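Local atomic coordinates of dTDP-4-dehydrorhamnose 3,5-epimerase (Elizabethkingia anophelis NUHP1, PDB entry 6C46), a protein that probably catalyses epimerisation at C3' and C5' of the dTDP-linked 4-keto-6-deoxy sugar that is an intermediate in dTDP-L-rhamnose biosynthesis. Residues K13-K17 / G104-G108; V65-L71 / F125-F129; D158-S162 / A183-K187. All coordinates share one frame; numbering follows the deposited sequence. Where two conformers were deposited one is given.

Contact 1: K13-K17 / G104-G108; sequences KTPLK and GKCYG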
# COMPACT_ATOMS: atom_id res chain seq x y z
N LYS A 13 1.54 6.21 -20.77
CA LYS A 13 0.25 6.22 -21.46
C LYS A 13 -0.19 4.80 -21.83
O LYS A 13 0.62 3.94 -22.18
CB LYS A 13 0.39 7.07 -22.74
CG LYS A 13 -0.94 7.32 -23.44
CD LYS A 13 -1.68 8.49 -22.80
CE LYS A 13 -2.91 8.87 -23.63
NZ LYS A 13 -3.95 7.78 -23.61
N THR A 14 -1.50 4.56 -21.76
CA THR A 14 -2.07 3.34 -22.34
C THR A 14 -3.08 3.74 -23.41
O THR A 14 -3.38 4.93 -23.58
CB THR A 14 -2.77 2.49 -21.27
OG1 THR A 14 -4.00 3.11 -20.90
CG2 THR A 14 -1.89 2.35 -20.04
N PRO A 15 -3.63 2.78 -24.16
CA PRO A 15 -4.65 3.13 -25.16
C PRO A 15 -5.97 3.63 -24.56
O PRO A 15 -6.84 4.04 -25.34
CB PRO A 15 -4.87 1.82 -25.93
CG PRO A 15 -3.61 1.01 -25.71
CD PRO A 15 -3.18 1.38 -24.32
N LEU A 16 -6.17 3.58 -23.24
CA LEU A 16 -7.44 4.02 -22.66
C LEU A 16 -7.25 5.40 -22.02
O LEU A 16 -6.29 5.61 -21.29
CB LEU A 16 -7.98 3.01 -21.64
CG LEU A 16 -8.10 1.56 -22.15
CD1 LEU A 16 -8.75 0.67 -21.09
CD2 LEU A 16 -8.87 1.47 -23.46
N LYS A 17 -8.16 6.32 -22.31
CA LYS A 17 -8.00 7.68 -21.80
C LYS A 17 -7.99 7.69 -20.28
O LYS A 17 -8.88 7.11 -19.65
CB LYS A 17 -9.13 8.58 -22.28
CG LYS A 17 -8.92 10.07 -21.94
CD LYS A 17 -10.10 10.94 -22.45
CE LYS A 17 -11.37 10.64 -21.69
NZ LYS A 17 -12.47 11.57 -22.08
N GLY A 104 -15.78 1.49 -24.44
CA GLY A 104 -15.89 0.14 -24.95
C GLY A 104 -14.58 -0.54 -25.26
O GLY A 104 -14.60 -1.71 -25.68
N LYS A 105 -13.44 0.14 -25.08
CA LYS A 105 -12.12 -0.42 -25.36
C LYS A 105 -11.52 -0.99 -24.08
O LYS A 105 -11.84 -0.55 -22.97
CB LYS A 105 -11.17 0.65 -25.92
CG LYS A 105 -11.64 1.32 -27.20
CD LYS A 105 -11.89 0.28 -28.28
CE LYS A 105 -11.80 0.87 -29.69
NZ LYS A 105 -12.70 2.04 -29.86
N CYS A 106 -10.63 -1.98 -24.26
CA CYS A 106 -10.04 -2.69 -23.14
C CYS A 106 -8.53 -2.66 -23.24
O CYS A 106 -7.96 -2.49 -24.32
CB CYS A 106 -10.49 -4.15 -23.07
SG CYS A 106 -12.27 -4.36 -23.31
N TYR A 107 -7.88 -2.84 -22.10
CA TYR A 107 -6.42 -2.92 -22.06
C TYR A 107 -6.01 -3.84 -20.93
O TYR A 107 -6.55 -3.77 -19.83
CB TYR A 107 -5.80 -1.53 -21.86
CG TYR A 107 -4.27 -1.55 -21.83
CD1 TYR A 107 -3.54 -1.73 -23.01
CD2 TYR A 107 -3.58 -1.37 -20.66
CE1 TYR A 107 -2.15 -1.74 -23.00
CE2 TYR A 107 -2.18 -1.38 -20.64
CZ TYR A 107 -1.48 -1.56 -21.80
OH TYR A 107 -0.11 -1.58 -21.75
N GLY A 108 -5.06 -4.72 -21.21
CA GLY A 108 -4.56 -5.64 -20.20
C GLY A 108 -3.06 -5.57 -20.11
O GLY A 108 -2.37 -5.25 -21.08
O HOH W 1 1.20 1.10 -22.65
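Thr-14, whose carbon atoms lie over the ring of Tyr-107, has a hydroxyl held by two groups. Its OG1 accepts a hydrogen bond from the backbone N of Leu-16 at 3.2 Å, which makes an ST turn, and also bonds to the carbonyl O of Cys-19. A threonine suits the place because one short side chain offers both a hydroxyl to fold the turn and carbons to cover a ring. With OG1 placed between the backbone N and the carbonyl carbon (chi1 74°), CB and CG2 are left to face the aromatic side. Thr-14 CB stands 4.1 Å from the Tyr-107 ring centroid and 16° off its normal, a CH-pi contact displaced toward the CD2 and CE2 rim, and CG2 lies 3.8 Å from CE2. Pro-15 runs crosswise to the tyrosine; its CD, an apolar carbon where other residues carry an N-H, comes obliquely to 3.4 Å from Tyr-107 CD1. Leu-16, being branched, can serve two partners: CD1 rests 3.8 Å from Tyr-107 CB, while CD2 presses to 3.5 Å against Lys-105 CB, closer than two carbons normally come. Beyond CB the lysine chain turns away, so its aliphatic root is what meets the leucine. Tyr-107 has CG anti to its backbone N (chi1 -179°), which stretches the broad apolar ring along the 13-17 loop and carries OH to a water. That water lies 3.1 Å from Tyr-107 OH and donates to Lys-13 O, giving the phenol a polar link at the far end of an apolar contact. Tyr-107 also touches Ile-21 of strand 20-23. The loop joining strands 10-13 and 20-23 of one sheet thus packs on an outer strand of the other, an arrangement belonging to the two-sheet beta sandwich of the cupin fold.

Contact 2: V65-L71 / F125-F129; sequences VLRGLHL and FAHGF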
# COMPACT_ATOMS: atom_id res chain seq x y z
N VAL A 65 -7.62 -18.26 -10.71
CA VAL A 65 -8.71 -17.46 -10.16
C VAL A 65 -8.82 -16.18 -10.97
O VAL A 65 -7.83 -15.45 -11.15
CB VAL A 65 -8.49 -17.19 -8.67
CG1 VAL A 65 -9.45 -16.09 -8.20
CG2 VAL A 65 -8.73 -18.53 -7.87
N LEU A 66 -10.01 -15.92 -11.50
CA LEU A 66 -10.30 -14.75 -12.33
C LEU A 66 -11.46 -14.01 -11.69
O LEU A 66 -12.52 -14.60 -11.46
CB LEU A 66 -10.62 -15.20 -13.76
CG LEU A 66 -10.64 -14.15 -14.90
CD1 LEU A 66 -10.55 -14.86 -16.23
CD2 LEU A 66 -11.87 -13.26 -14.85
N ARG A 67 -11.26 -12.73 -11.35
CA ARG A 67 -12.27 -11.91 -10.71
C ARG A 67 -12.58 -10.71 -11.60
O ARG A 67 -11.67 -9.98 -11.98
CB ARG A 67 -11.79 -11.42 -9.33
CG ARG A 67 -11.47 -12.55 -8.35
CD ARG A 67 -12.52 -12.66 -7.25
NE ARG A 67 -12.19 -13.68 -6.25
CZ ARG A 67 -12.86 -14.83 -6.11
NH1 ARG A 67 -13.88 -15.10 -6.90
NH2 ARG A 67 -12.49 -15.70 -5.17
N GLY A 68 -13.86 -10.49 -11.90
CA GLY A 68 -14.26 -9.32 -12.68
C GLY A 68 -15.37 -9.63 -13.66
O GLY A 68 -15.89 -10.75 -13.64
N LEU A 69 -15.78 -8.68 -14.51
CA LEU A 69 -15.32 -7.30 -14.48
C LEU A 69 -16.22 -6.53 -13.53
O LEU A 69 -17.43 -6.65 -13.64
CB LEU A 69 -15.37 -6.70 -15.90
CG LEU A 69 -14.42 -7.40 -16.87
CD1 LEU A 69 -14.88 -7.18 -18.32
CD2 LEU A 69 -12.98 -6.89 -16.65
N HIS A 70 -15.65 -5.74 -12.61
CA HIS A 70 -16.41 -5.13 -11.52
C HIS A 70 -16.29 -3.62 -11.53
O HIS A 70 -15.26 -3.07 -11.95
CB HIS A 70 -15.92 -5.63 -10.14
CG HIS A 70 -16.04 -7.10 -9.94
ND1 HIS A 70 -15.19 -7.82 -9.14
CD2 HIS A 70 -16.94 -7.99 -10.42
CE1 HIS A 70 -15.55 -9.10 -9.14
NE2 HIS A 70 -16.61 -9.23 -9.91
N LEU A 71 -17.30 -2.96 -10.97
CA LEU A 71 -17.29 -1.50 -10.83
C LEU A 71 -18.36 -1.13 -9.82
O LEU A 71 -19.20 -1.96 -9.44
CB LEU A 71 -17.56 -0.81 -12.18
CG LEU A 71 -18.96 -1.27 -12.63
CD1 LEU A 71 -19.99 -0.14 -12.58
CD2 LEU A 71 -18.95 -1.94 -14.00
N PHE A 125 -14.62 2.98 -15.20
CA PHE A 125 -14.06 1.80 -15.82
C PHE A 125 -14.55 0.57 -15.08
O PHE A 125 -14.94 0.66 -13.91
CB PHE A 125 -12.52 1.80 -15.76
CG PHE A 125 -11.86 2.69 -16.79
CD1 PHE A 125 -12.13 4.05 -16.84
CD2 PHE A 125 -10.95 2.15 -17.69
CE1 PHE A 125 -11.49 4.88 -17.79
CE2 PHE A 125 -10.30 2.96 -18.64
CZ PHE A 125 -10.60 4.33 -18.70
N ALA A 126 -14.53 -0.57 -15.76
CA ALA A 126 -14.63 -1.85 -15.08
C ALA A 126 -13.25 -2.47 -15.00
O ALA A 126 -12.38 -2.18 -15.82
CB ALA A 126 -15.60 -2.81 -15.78
N HIS A 127 -13.06 -3.35 -14.01
CA HIS A 127 -11.73 -3.87 -13.72
C HIS A 127 -11.80 -5.34 -13.35
O HIS A 127 -12.76 -5.79 -12.70
CB HIS A 127 -11.07 -3.08 -12.57
CG HIS A 127 -9.86 -3.76 -12.01
ND1 HIS A 127 -9.88 -4.46 -10.82
CD2 HIS A 127 -8.60 -3.87 -12.49
CE1 HIS A 127 -8.68 -4.98 -10.60
NE2 HIS A 127 -7.89 -4.64 -11.60
N GLY A 128 -10.77 -6.08 -13.72
CA GLY A 128 -10.68 -7.47 -13.28
C GLY A 128 -9.26 -7.98 -13.44
O GLY A 128 -8.41 -7.31 -14.02
N PHE A 129 -9.02 -9.18 -12.92
CA PHE A 129 -7.69 -9.76 -13.08
C PHE A 129 -7.74 -11.27 -12.97
O PHE A 129 -8.69 -11.84 -12.43
CB PHE A 129 -6.70 -9.20 -12.06
CG PHE A 129 -6.88 -9.72 -10.66
CD1 PHE A 129 -6.10 -10.77 -10.20
CD2 PHE A 129 -7.79 -9.13 -9.80
CE1 PHE A 129 -6.24 -11.23 -8.89
CE2 PHE A 129 -7.94 -9.59 -8.49
CZ PHE A 129 -7.17 -10.64 -8.04
O HOH W 2 -13.58 -0.27 -11.53
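Arg-67 and Phe-129 form a hydrogen-bonded antiparallel pair in which each backbone satisfies the other: Arg-67 N donates to Phe-129 O at 2.9 Å, and Phe-129 N returns a bond to Arg-67 O at 2.9 Å. Further along, His-70 N donates to His-127 O at 2.9 Å and His-127 N to His-70 O at 3.0 Å. On the outer sides, the backbones of Leu-69 and Leu-71 bond to Val-154 and Gly-152, and that of Ala-126 to Val-94. Between the two pairs one strand carries an extra residue, a beta bulge in neighbouring strands of one sheet of the cupin beta sandwich. Glycines suit the bulge: the CA atoms of Gly-68 and Gly-128 approach to 4.1 Å, and Arg-67 O lies 3.0 Å from Gly-128 CA, leaving no room for side chains there. The bulge also contains a cis peptide, between Gly-68 and Leu-69. Gly-68 N is satisfied by Asp-178, whose other carboxylate oxygen takes His-70 NE2. His-70, the predicted proton acceptor, has CG beside its backbone N (chi1 -61°), which folds the ring back until Gly-68 CA lies over its centre. On the same sheet face, His-127 NE2 bonds to Asp-91, and the His-127 side chain lies about 6 Å from that of Tyr-140, the predicted proton donor. Ala-126 is small enough for its CB to meet both Leu-69 CB and Leu-71 CD2, each at 3.9 Å.

Contact 3: D158-S162 / A183-K187; sequences DSDLS and AFKDK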
# COMPACT_ATOMS: atom_id res chain seq x y z
N ASP A 158 -17.31 -11.52 -22.27
CA ASP A 158 -18.24 -10.91 -23.20
C ASP A 158 -17.66 -10.91 -24.61
O ASP A 158 -16.51 -10.53 -24.81
CB ASP A 158 -18.51 -9.47 -22.74
CG ASP A 158 -19.46 -8.74 -23.64
OD1 ASP A 158 -20.69 -8.75 -23.37
OD2 ASP A 158 -18.97 -8.14 -24.63
N SER A 159 -18.45 -11.37 -25.59
CA SER A 159 -17.96 -11.51 -26.96
C SER A 159 -17.76 -10.17 -27.67
O SER A 159 -16.96 -10.10 -28.61
CB SER A 159 -18.92 -12.40 -27.77
OG SER A 159 -20.20 -11.81 -27.83
N ASP A 160 -18.45 -9.11 -27.25
CA ASP A 160 -18.18 -7.80 -27.83
C ASP A 160 -16.82 -7.28 -27.40
O ASP A 160 -16.09 -6.70 -28.22
CB ASP A 160 -19.28 -6.80 -27.45
CG ASP A 160 -20.61 -7.10 -28.15
OD1 ASP A 160 -20.62 -7.71 -29.23
OD2 ASP A 160 -21.66 -6.69 -27.63
N LEU A 161 -16.44 -7.48 -26.14
CA LEU A 161 -15.13 -7.01 -25.68
C LEU A 161 -14.01 -7.93 -26.14
O LEU A 161 -12.90 -7.46 -26.41
CB LEU A 161 -15.11 -6.91 -24.16
CG LEU A 161 -16.18 -5.99 -23.57
CD1 LEU A 161 -16.02 -5.94 -22.06
CD2 LEU A 161 -16.07 -4.61 -24.21
N SER A 162 -14.29 -9.23 -26.21
CA SER A 162 -13.31 -10.23 -26.65
C SER A 162 -11.97 -10.06 -25.93
O SER A 162 -10.91 -10.01 -26.55
CB SER A 162 -13.14 -10.18 -28.17
OG SER A 162 -12.37 -11.27 -28.64
N ALA A 183 -24.07 -9.17 -19.83
CA ALA A 183 -23.24 -8.81 -20.98
C ALA A 183 -22.96 -7.31 -21.01
O ALA A 183 -23.68 -6.49 -20.42
CB ALA A 183 -23.94 -9.23 -22.29
N PHE A 184 -21.89 -6.95 -21.72
CA PHE A 184 -21.54 -5.54 -21.92
C PHE A 184 -22.71 -4.76 -22.51
O PHE A 184 -23.02 -3.65 -22.06
CB PHE A 184 -20.28 -5.46 -22.80
CG PHE A 184 -20.01 -4.11 -23.41
CD1 PHE A 184 -19.55 -3.06 -22.67
CD2 PHE A 184 -20.22 -3.92 -24.78
CE1 PHE A 184 -19.28 -1.80 -23.27
CE2 PHE A 184 -19.97 -2.69 -25.38
CZ PHE A 184 -19.50 -1.64 -24.63
N LYS A 185 -23.42 -5.33 -23.48
CA LYS A 185 -24.50 -4.59 -24.12
C LYS A 185 -25.70 -4.39 -23.21
O LYS A 185 -26.54 -3.54 -23.50
CB LYS A 185 -24.95 -5.29 -25.41
CG LYS A 185 -24.30 -4.79 -26.66
CD LYS A 185 -24.88 -5.48 -27.88
CE LYS A 185 -24.80 -7.00 -27.77
NZ LYS A 185 -25.42 -7.67 -28.95
N ASP A 186 -25.79 -5.15 -22.12
CA ASP A 186 -26.90 -4.98 -21.18
C ASP A 186 -26.72 -3.78 -20.26
O ASP A 186 -27.67 -3.40 -19.57
CB ASP A 186 -27.06 -6.21 -20.28
CG ASP A 186 -27.64 -7.41 -21.00
OD1 ASP A 186 -28.06 -7.29 -22.18
OD2 ASP A 186 -27.70 -8.48 -20.36
N LYS A 187 -25.52 -3.21 -20.21
CA LYS A 187 -25.26 -1.96 -19.50
C LYS A 187 -25.60 -2.05 -18.01
O LYS A 187 -26.35 -1.24 -17.47
CB LYS A 187 -26.01 -0.81 -20.17
CG LYS A 187 -25.50 -0.54 -21.58
CD LYS A 187 -26.30 0.53 -22.29
CE LYS A 187 -25.72 0.84 -23.67
NZ LYS A 187 -26.45 1.96 -24.33
O HOH W 3 -22.27 -7.48 -25.02
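Asp-158 and Phe-184 meet with the carboxylate standing steeply to the ring, at 77°, the acid reaching past the root of the phenylalanine to its backbone. Phe-184 N donates to Asp-158 OD1 at 2.7 Å, arriving from above the carboxylate, 56° out of its plane. A water gives a second bond to OD1 at 2.6 Å. The other oxygen turns back on its own segment: OD2 uses its anti lone pair to accept a bond from Leu-161 N at 3.0 Å, an Asx motif, with a weak bond from Asp-160 N besides. An aspartate fits here because its two oxygens can serve separate segments at once, and CG anti to the backbone N (chi1 180°) places the group between them. Leu-161 runs crosswise to Phe-184 and lays one methyl on the ring: CD2 sits 4.1 Å from the centroid, nearly straight above the centre of one face, in a CH-pi contact. Asp-160 comes obliquely to the same ring, with CB 4.0 Å from Phe-184 CD2. Its carboxylate lies across the aliphatic chain of Lys-185, where OD2 approaches CE while NZ remains 4.1 Å away, too far for a salt bridge; Lys-185 has two conformers, which makes this pairing less certain. Asp-160 OD2 also receives a bond of 2.8 Å from the water held by Asp-158 OD1. That water accepts a bond from Lys-185 N, so it joins both acids to the start of the 3-10 segment 184-186. Phe-184 further touches Leu-96, Val-154 and Tyr-189, and Leu-161 shares Val-154 with it. The contact lies at the surface, where the loop that follows strand 151-153, an outermost strand of its sheet within the chain, meets the C-terminal tail leaving helix 176-179.

Overall arrangement
Contact 2 is the most central, within the five-stranded sheet, and carries the predicted proton acceptor. Contact 1, about 14 Å away between centres, reaches the same sheet through strand 106-112; the two alternate along the chain, and Leu-16 and Lys-17 touch Phe-125. Contact 3 follows both in sequence and lies at the surface, its centre about 13 Å from that of contact 2 and 16 Å from that of contact 1. Leu-161 ties it inward, meeting Leu-69 of contact 2 and Gly-104 and Cys-106 of contact 1. Thus an N-terminal loop packs on the sheet that holds the predicted proton acceptor, and the C-terminal tail reaches it largely through the 158-162 loop.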